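Local structure of bacteriocin (Pseudomonas syringae pv. tomato, 4FZL) at residues P97-L101 / G206-E210; A100-M105 / V219-Y224; R171-T175 / T185-E189. The protein binds calcium and degrades the peptidoglycan precursor lipid II, probably as a phosphatase of the colicin M type that kills competing bacteria. All coordinates share one frame; numbering follows the deposited sequence.

Contact 1 of 3, residues P97-L101 / G206-E210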
loop_
_atom_site.group_PDB
_atom_site.type_symbol
_atom_site.label_atom_id
_atom_site.label_comp_id
_atom_site.label_asym_id
_atom_site.label_seq_id
_atom_site.Cartn_x
_atom_site.Cartn_y
_atom_site.Cartn_z
ATOM N N PRO A 97 3.273 -0.345 3.589
ATOM C CA PRO A 97 3.983 0.948 3.372
ATOM C C PRO A 97 5.509 0.729 3.304
ATOM O O PRO A 97 6.218 1.486 2.683
ATOM C CB PRO A 97 3.607 1.806 4.582
ATOM C CG PRO A 97 2.667 0.995 5.367
ATOM C CD PRO A 97 2.338 -0.299 4.712
ATOM N N PHE A 98 6.015 -0.293 4.017
ATOM C CA PHE A 98 7.443 -0.602 3.936
ATOM C C PHE A 98 7.819 -1.152 2.578
ATOM O O PHE A 98 8.923 -0.952 2.060
ATOM C CB PHE A 98 7.850 -1.584 5.014
ATOM C CG PHE A 98 7.771 -1.001 6.397
ATOM C CD1 PHE A 98 8.774 -0.204 6.895
ATOM C CD2 PHE A 98 6.654 -1.233 7.184
ATOM C CE1 PHE A 98 8.675 0.327 8.209
ATOM C CE2 PHE A 98 6.546 -0.698 8.479
ATOM C CZ PHE A 98 7.557 0.113 8.970
ATOM N N HIS A 99 6.917 -1.932 2.011
ATOM C CA HIS A 99 7.147 -2.474 0.662
ATOM C C HIS A 99 7.229 -1.317 -0.341
ATOM O O HIS A 99 8.121 -1.291 -1.180
ATOM C CB HIS A 99 5.988 -3.513 0.332
ATOM C CG HIS A 99 6.189 -4.268 -0.936
ATOM N ND1 HIS A 99 5.374 -5.282 -1.299
ATOM C CD2 HIS A 99 7.203 -4.233 -1.873
ATOM C CE1 HIS A 99 5.796 -5.845 -2.435
ATOM N NE2 HIS A 99 6.927 -5.232 -2.795
ATOM N N ALA A 100 6.319 -0.360 -0.249
ATOM C CA ALA A 100 6.339 0.813 -1.116
ATOM C C ALA A 100 7.620 1.612 -0.873
ATOM O O ALA A 100 8.191 2.230 -1.837
ATOM C CB ALA A 100 5.077 1.645 -0.940
ATOM N N LEU A 101 8.004 1.737 0.397
ATOM C CA LEU A 101 9.234 2.480 0.722
ATOM C C LEU A 101 10.486 1.800 0.055
ATOM O O LEU A 101 11.341 2.404 -0.612
ATOM C CB LEU A 101 9.443 2.564 2.248
ATOM C CG LEU A 101 10.752 3.177 2.742
ATOM C CD1 LEU A 101 10.622 4.649 2.426
ATOM C CD2 LEU A 101 10.771 2.943 4.246
ATOM N N GLY A 206 6.591 12.657 7.995
ATOM C CA GLY A 206 5.728 12.444 9.141
ATOM C C GLY A 206 5.697 11.040 9.677
ATOM O O GLY A 206 5.615 10.822 10.889
ATOM N N TRP A 207 5.668 10.096 8.753
ATOM C CA TRP A 207 5.606 8.707 9.101
ATOM C C TRP A 207 6.950 8.240 9.595
ATOM O O TRP A 207 7.061 7.577 10.653
ATOM C CB TRP A 207 5.113 7.924 7.872
ATOM C CG TRP A 207 5.261 6.486 7.949
ATOM C CD1 TRP A 207 4.832 5.643 8.967
ATOM C CD2 TRP A 207 5.872 5.594 6.945
ATOM N NE1 TRP A 207 5.131 4.345 8.679
ATOM C CE2 TRP A 207 5.745 4.238 7.479
ATOM C CE3 TRP A 207 6.451 5.769 5.710
ATOM C CZ2 TRP A 207 6.236 3.109 6.802
ATOM C CZ3 TRP A 207 6.888 4.644 5.009
ATOM C CH2 TRP A 207 6.829 3.343 5.566
ATOM N N LEU A 208 7.981 8.532 8.790
ATOM C CA LEU A 208 9.320 7.953 9.092
ATOM C C LEU A 208 10.024 8.564 10.318
ATOM O O LEU A 208 10.758 7.861 11.066
ATOM C CB LEU A 208 10.264 8.054 7.911
ATOM C CG LEU A 208 9.763 7.286 6.695
ATOM C CD1 LEU A 208 10.700 7.535 5.538
ATOM C CD2 LEU A 208 9.671 5.823 7.071
ATOM N N GLY A 209 9.723 9.810 10.610
ATOM C CA GLY A 209 10.320 10.469 11.752
ATOM C C GLY A 209 11.617 11.177 11.358
ATOM O O GLY A 209 12.158 10.999 10.258
ATOM N N GLU A 210 12.149 11.976 12.292
ATOM C CA GLU A 210 13.281 12.844 11.986
ATOM C C GLU A 210 14.560 12.122 11.609
ATOM O O GLU A 210 15.173 12.359 10.575
ATOM C CB GLU A 210 13.533 13.831 13.163
ATOM C CG GLU A 210 14.782 14.666 13.035
ATOM C CD GLU A 210 16.046 13.946 13.530
ATOM O OE1 GLU A 210 15.990 13.211 14.570
ATOM O OE2 GLU A 210 17.114 14.139 12.894
#
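The six-membered ring of Trp-207 is the bump of this contact, and the hollow that takes it is walled by Pro-97, Phe-98 and Leu-101, three residues on one side of a helix. Its corner atom CZ2 meets two of the walls. It stands over the centre of the Phe-98 ring, 3.9 Å from Phe-98 CZ, in an edge-to-face pair whose planes meet at 62°, while Pro-97 CB lies 3.7 Å from the same Trp-207 CZ2. The neighbouring corner, Trp-207 CH2, rests 3.5 Å from Pro-97 O, a carbonyl already taken by the helical bond from Leu-101 N. A chi1 of 167° turns the indole away from the backbone N and forward off its own short helix, and this one large flat residue spans the gap between Trp-207 CA and Pro-97 CA, which are 9.8 Å apart. Leu-101 closes the hollow: its CD2 touches both Trp-207 CH2 and, at 4.2 Å, Leu-208 CD2, which in turn lies against one face of the indole. Compact Pro-97 suits the first turn, where a missing N-H costs little. Helix 205-208 is thus pinned to the start of helix 96-106, with Leu-163 of helix 159-165 touching both Pro-97 and Trp-207, and Leu-23 of helix 22-33 touching both aromatic residues.

Contact 2 of 3, residues A100-M105 / V219-Y224. With EDO (1,2-ethanediol), chain I.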
loop_
_atom_site.group_PDB
_atom_site.type_symbol
_atom_site.label_atom_id
_atom_site.label_comp_id
_atom_site.label_asym_id
_atom_site.label_seq_id
_atom_site.Cartn_x
_atom_site.Cartn_y
_atom_site.Cartn_z
ATOM N N ALA A 100 6.319 -0.360 -0.249
ATOM C CA ALA A 100 6.339 0.813 -1.116
ATOM C C ALA A 100 7.620 1.612 -0.873
ATOM O O ALA A 100 8.191 2.230 -1.837
ATOM C CB ALA A 100 5.077 1.645 -0.940
ATOM N N LEU A 101 8.004 1.737 0.397
ATOM C CA LEU A 101 9.234 2.480 0.722
ATOM C C LEU A 101 10.486 1.800 0.055
ATOM O O LEU A 101 11.341 2.404 -0.612
ATOM C CB LEU A 101 9.443 2.564 2.248
ATOM C CG LEU A 101 10.752 3.177 2.742
ATOM C CD1 LEU A 101 10.622 4.649 2.426
ATOM C CD2 LEU A 101 10.771 2.943 4.246
ATOM N N ALA A 102 10.560 0.495 0.301
ATOM C CA ALA A 102 11.586 -0.358 -0.331
ATOM C C ALA A 102 11.619 -0.166 -1.875
ATOM O O ALA A 102 12.698 -0.062 -2.459
ATOM C CB ALA A 102 11.400 -1.848 0.039
ATOM N N HIS A 103 10.448 -0.103 -2.502
ATOM C CA HIS A 103 10.360 -0.070 -3.911
ATOM C C HIS A 103 10.959 1.245 -4.412
ATOM O O HIS A 103 11.549 1.294 -5.466
ATOM C CB HIS A 103 8.914 -0.215 -4.381
ATOM C CG HIS A 103 8.817 -0.533 -5.823
ATOM N ND1 HIS A 103 9.002 -1.795 -6.299
ATOM C CD2 HIS A 103 8.584 0.293 -6.940
ATOM C CE1 HIS A 103 8.913 -1.745 -7.632
ATOM N NE2 HIS A 103 8.610 -0.476 -8.003
ATOM N N GLY A 104 10.796 2.344 -3.670
ATOM C CA GLY A 104 11.351 3.648 -4.154
ATOM C C GLY A 104 12.902 3.649 -4.148
ATOM O O GLY A 104 13.542 4.403 -4.866
ATOM N N MET A 105 13.492 2.806 -3.311
ATOM C CA MET A 105 14.949 2.750 -3.202
ATOM C C MET A 105 15.603 1.564 -3.920
ATOM O O MET A 105 16.810 1.583 -4.171
ATOM C CB MET A 105 15.358 2.714 -1.733
ATOM C CG MET A 105 15.211 4.046 -1.008
ATOM S SD MET A 105 15.166 3.625 0.739
ATOM C CE MET A 105 15.836 1.986 0.494
ATOM N N VAL A 219 20.237 8.422 0.527
ATOM C CA VAL A 219 20.109 7.225 -0.286
ATOM C C VAL A 219 19.395 7.544 -1.615
ATOM O O VAL A 219 18.386 8.288 -1.623
ATOM C CB VAL A 219 19.345 6.177 0.522
ATOM C CG1 VAL A 219 19.014 4.960 -0.326
ATOM C CG2 VAL A 219 20.198 5.874 1.743
ATOM N N PRO A 220 19.880 6.966 -2.743
ATOM C CA PRO A 220 19.136 7.253 -3.992
ATOM C C PRO A 220 17.698 6.700 -4.006
ATOM O O PRO A 220 17.441 5.679 -3.445
ATOM C CB PRO A 220 19.959 6.586 -5.089
ATOM C CG PRO A 220 21.318 6.322 -4.461
ATOM C CD PRO A 220 21.075 6.137 -2.976
ATOM N N PHE A 221 16.804 7.382 -4.675
ATOM C CA PHE A 221 15.400 6.986 -4.799
ATOM C C PHE A 221 14.947 7.291 -6.224
ATOM O O PHE A 221 15.450 8.239 -6.931
ATOM C CB PHE A 221 14.554 7.746 -3.803
ATOM C CG PHE A 221 14.555 9.238 -4.025
ATOM C CD1 PHE A 221 13.654 9.843 -4.889
ATOM C CD2 PHE A 221 15.418 10.026 -3.289
ATOM C CE1 PHE A 221 13.633 11.218 -5.047
ATOM C CE2 PHE A 221 15.426 11.396 -3.452
ATOM C CZ PHE A 221 14.526 11.995 -4.338
ATOM N N THR A 222 13.934 6.521 -6.667
ATOM C CA THR A 222 13.243 6.832 -7.933
ATOM C C THR A 222 11.759 6.689 -7.699
ATOM O O THR A 222 11.280 5.654 -7.224
ATOM C CB THR A 222 13.684 5.904 -9.078
ATOM O OG1 THR A 222 15.114 5.991 -9.176
ATOM C CG2 THR A 222 13.050 6.340 -10.432
ATOM N N SER A 223 11.040 7.768 -8.003
ATOM C CA SER A 223 9.579 7.780 -7.916
ATOM C C SER A 223 9.032 6.820 -8.980
ATOM O O SER A 223 9.703 6.477 -9.956
ATOM C CB SER A 223 9.079 9.238 -8.124
ATOM O OG SER A 223 9.570 10.030 -7.022
ATOM N N TYR A 224 7.782 6.440 -8.833
ATOM C CA TYR A 224 7.195 5.440 -9.678
ATOM C C TYR A 224 5.678 5.502 -9.625
ATOM O O TYR A 224 5.095 6.179 -8.757
ATOM C CB TYR A 224 7.732 4.061 -9.252
ATOM C CG TYR A 224 7.389 3.644 -7.814
ATOM C CD1 TYR A 224 6.164 3.055 -7.518
ATOM C CD2 TYR A 224 8.262 3.897 -6.748
ATOM C CE1 TYR A 224 5.928 2.632 -6.222
ATOM C CE2 TYR A 224 7.956 3.535 -5.428
ATOM C CZ TYR A 224 6.787 2.890 -5.204
ATOM O OH TYR A 224 6.455 2.520 -3.920
HETATM C C1 EDO I . 17.036 11.536 -7.052
HETATM O O1 EDO I . 16.217 10.487 -7.636
HETATM C C2 EDO I . 17.707 11.099 -5.726
HETATM O O2 EDO I . 18.206 9.814 -5.854
HETATM O O HOH W 1 11.924 2.986 -7.762
HETATM O O HOH W 2 18.759 3.297 -3.291
#
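Tyr-224 lays one face of its ring under the edge of His-103: His-103 CD2 stands over the ring centre, 3.6 Å from Tyr-224 CZ, with the two planes at 74°. At the edge of the phenol, near its plane, sits Ala-100 O, and Tyr-224 OH donates to it at 2.7 Å. That carbonyl also receives the helical bond from Gly-104 N, so two donors grip it. The phenol is steered there by a chi1 of 62°, which sets CG between the backbone N and carbonyl carbon. The imidazole is fixed by outside partners, Tyr-83 at ND1 and the carbonyl of Ala-110 at NE2. One face of Phe-221 is occupied by an ethanediol, probably from the crystallisation liquor. Here, within the Colicin M family region, the later turns of helix 96-106 meet the irregular link between helix 210-216 and strand 224-227. Gly-104, bare of a side chain, packs beside the Tyr-224 ring, and its carbonyl takes a bond: Thr-222 N donates to Gly-104 O at 2.8 Å, nearly straight at 164° and in the carbonyl plane, and Phe-221 CA adds a C-H contact to this oxygen. Two waters bridge carbonyl pairs, His-103 O with Thr-222 O and Met-105 O with Pro-220 O.

Contact 3 of 3, residues R171-T175 / T185-E189. With EDO (1,2-ethanediol), chain F; EDO (1,2-ethanediol), chain E.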
loop_
_atom_site.group_PDB
_atom_site.type_symbol
_atom_site.label_atom_id
_atom_site.label_comp_id
_atom_site.label_asym_id
_atom_site.label_seq_id
_atom_site.Cartn_x
_atom_site.Cartn_y
_atom_site.Cartn_z
ATOM N N ARG A 171 -13.148 6.429 -9.650
ATOM C CA ARG A 171 -14.177 6.534 -10.661
ATOM C C ARG A 171 -15.395 5.724 -10.272
ATOM O O ARG A 171 -15.252 4.580 -9.887
ATOM C CB ARG A 171 -13.657 5.994 -11.993
ATOM C CG ARG A 171 -14.653 5.943 -13.131
ATOM C CD ARG A 171 -13.944 5.403 -14.332
ATOM N NE ARG A 171 -14.808 5.282 -15.480
ATOM C CZ ARG A 171 -14.514 4.533 -16.541
ATOM N NH1 ARG A 171 -13.452 3.719 -16.513
ATOM N NH2 ARG A 171 -15.361 4.488 -17.575
ATOM N N LEU A 172 -16.583 6.327 -10.326
ATOM C CA LEU A 172 -17.846 5.662 -10.067
ATOM C C LEU A 172 -18.558 5.561 -11.391
ATOM O O LEU A 172 -18.871 6.599 -12.020
ATOM C CB LEU A 172 -18.706 6.461 -9.069
ATOM C CG LEU A 172 -20.012 5.788 -8.629
ATOM C CD1 LEU A 172 -19.859 4.451 -7.873
ATOM C CD2 LEU A 172 -20.825 6.833 -7.817
ATOM N N VAL A 173 -18.849 4.329 -11.820
ATOM C CA VAL A 173 -19.394 4.129 -13.148
ATOM C C VAL A 173 -20.501 3.061 -13.053
ATOM O O VAL A 173 -20.320 1.982 -12.445
ATOM C CB VAL A 173 -18.279 3.740 -14.177
ATOM C CG1 VAL A 173 -17.410 2.580 -13.680
ATOM C CG2 VAL A 173 -18.911 3.394 -15.504
ATOM N N GLY A 174 -21.650 3.391 -13.625
ATOM C CA GLY A 174 -22.776 2.500 -13.646
ATOM C C GLY A 174 -24.026 3.173 -14.127
ATOM O O GLY A 174 -24.002 4.138 -14.902
ATOM N N THR A 175 -25.150 2.601 -13.696
ATOM C CA THR A 175 -26.459 3.048 -14.137
ATOM C C THR A 175 -27.321 3.377 -12.916
ATOM O O THR A 175 -27.191 2.763 -11.805
ATOM C CB THR A 175 -27.119 1.980 -15.076
ATOM O OG1 THR A 175 -27.303 0.757 -14.380
ATOM C CG2 THR A 175 -26.259 1.706 -16.367
ATOM N N THR A 185 -32.024 3.993 -7.475
ATOM C CA THR A 185 -30.942 3.066 -7.153
ATOM C C THR A 185 -29.817 3.188 -8.172
ATOM O O THR A 185 -30.039 3.365 -9.413
ATOM C CB THR A 185 -31.421 1.613 -7.097
ATOM O OG1 THR A 185 -32.461 1.535 -6.135
ATOM C CG2 THR A 185 -30.276 0.652 -6.656
ATOM N N PHE A 186 -28.592 3.164 -7.648
ATOM C CA PHE A 186 -27.406 3.158 -8.480
ATOM C C PHE A 186 -26.790 1.784 -8.321
ATOM O O PHE A 186 -26.687 1.290 -7.204
ATOM C CB PHE A 186 -26.401 4.229 -8.029
ATOM C CG PHE A 186 -25.059 4.075 -8.685
ATOM C CD1 PHE A 186 -24.801 4.663 -9.934
ATOM C CD2 PHE A 186 -24.121 3.227 -8.127
ATOM C CE1 PHE A 186 -23.577 4.434 -10.604
ATOM C CE2 PHE A 186 -22.886 3.000 -8.809
ATOM C CZ PHE A 186 -22.621 3.618 -9.992
ATOM N N SER A 187 -26.448 1.141 -9.426
ATOM C CA SER A 187 -25.655 -0.095 -9.413
ATOM C C SER A 187 -24.483 0.103 -10.349
ATOM O O SER A 187 -24.627 0.571 -11.480
ATOM C CB SER A 187 -26.461 -1.337 -9.851
ATOM O OG SER A 187 -26.695 -1.365 -11.266
ATOM N N GLY A 188 -23.305 -0.231 -9.866
ATOM C CA GLY A 188 -22.157 -0.091 -10.654
ATOM C C GLY A 188 -20.920 -0.474 -9.968
ATOM O O GLY A 188 -20.954 -1.412 -9.203
ATOM N N GLU A 189 -19.836 0.255 -10.235
ATOM C CA GLU A 189 -18.498 -0.136 -9.753
ATOM C C GLU A 189 -17.680 1.121 -9.430
ATOM O O GLU A 189 -17.877 2.178 -10.040
ATOM C CB GLU A 189 -17.723 -0.858 -10.898
ATOM C CG GLU A 189 -18.230 -2.216 -11.328
ATOM C CD GLU A 189 -17.395 -2.786 -12.476
ATOM O OE1 GLU A 189 -16.924 -2.002 -13.325
ATOM O OE2 GLU A 189 -17.203 -4.031 -12.497
HETATM C C1 EDO F . -12.518 2.137 -19.352
HETATM O O1 EDO F . -11.417 1.716 -20.259
HETATM C C2 EDO F . -13.438 2.975 -20.202
HETATM O O2 EDO F . -14.858 2.858 -20.052
HETATM C C1 EDO E . -10.360 4.064 -13.745
HETATM O O1 EDO E . -11.110 3.346 -14.739
HETATM C C2 EDO E . -9.003 4.402 -14.226
HETATM O O2 EDO E . -8.229 3.255 -14.519
HETATM O O HOH W 3 -25.049 -0.892 -14.103
#
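Val-173 O takes the shortest bond between the strands, from Glu-189 N at 2.8 Å, and the same carbonyl also receives a C-H contact from Gly-188 CA at 3.3 Å. The return bond, Val-173 N to Glu-189 O, is 3.0 Å long and nearly straight at 164°. Two residues on, Thr-175 and Ser-187 repeat this exchange, with Ser-187 N reaching Thr-175 O at 3.0 Å and Thr-175 N donating to Ser-187 O. These are the hydrogen-bonded pairs of an antiparallel beta hairpin; between them Gly-174 faces Gly-188 in a non-hydrogen-bonded pair. The CA atoms of Gly-174 and Gly-188 are only 4.0 Å apart, a closeness that leaves no room for a beta carbon on either.

The Phe-186 ring lies across Gly-174, bringing Phe-186 CE1 to 3.7 Å from Gly-174 CA. Its chi1 of 169° swings the ring over to the other strand and carries its far end to Leu-172, where Leu-172 CD1 meets Phe-186 CE2 at 3.5 Å. The two side chains come from opposite directions, and both are buried. Val-173, Thr-175, Ser-187 and Glu-189 point to the other face. Polar Thr-175, Ser-187 and Glu-189 suit its more solvent-accessible setting, and Val-173, being beta-branched, suits a strand; a water joins Thr-175 OG1 to Ser-187 O.

Ethanediol molecules, probably from crystallisation, accept bonds from Arg-171 NH1 and NH2. Outside the pair, salt bridges join Glu-189 to Arg-191 and Arg-171, through NE, to Asp-147. Strand 142-153 adds on beside strand 167-178, bonded to Leu-172 and Gly-174, and strand 232-238 pairs with strand 184-197 at Phe-186; from these outer strands Leu-146 and Val-234 both pack against Leu-172 and Phe-186.

Contacts 1 and 2 share helix 96-106, with Ala-100 and Leu-101 common to both and centres about 11 Å apart. Contact 1 is buried and apolar, relying on ring and methyl packing; contact 2, partly buried, mixes an aromatic pair with hydrogen bonds and bridging waters as the helix meets an irregular chain. Contact 3 lies about 35 Å from contact 1 between centres, on the opposite side of the chain's centre. It is a surface contact between two strands of the sheet, with Leu-172 and Phe-186 on its buried side, and is held mainly by backbone bonds. Along the sequence its hairpin is nested inside the loops closed by the other two. Strand 184-197 connects the regions: it also pairs with strand 224-227, where contact 2 ends.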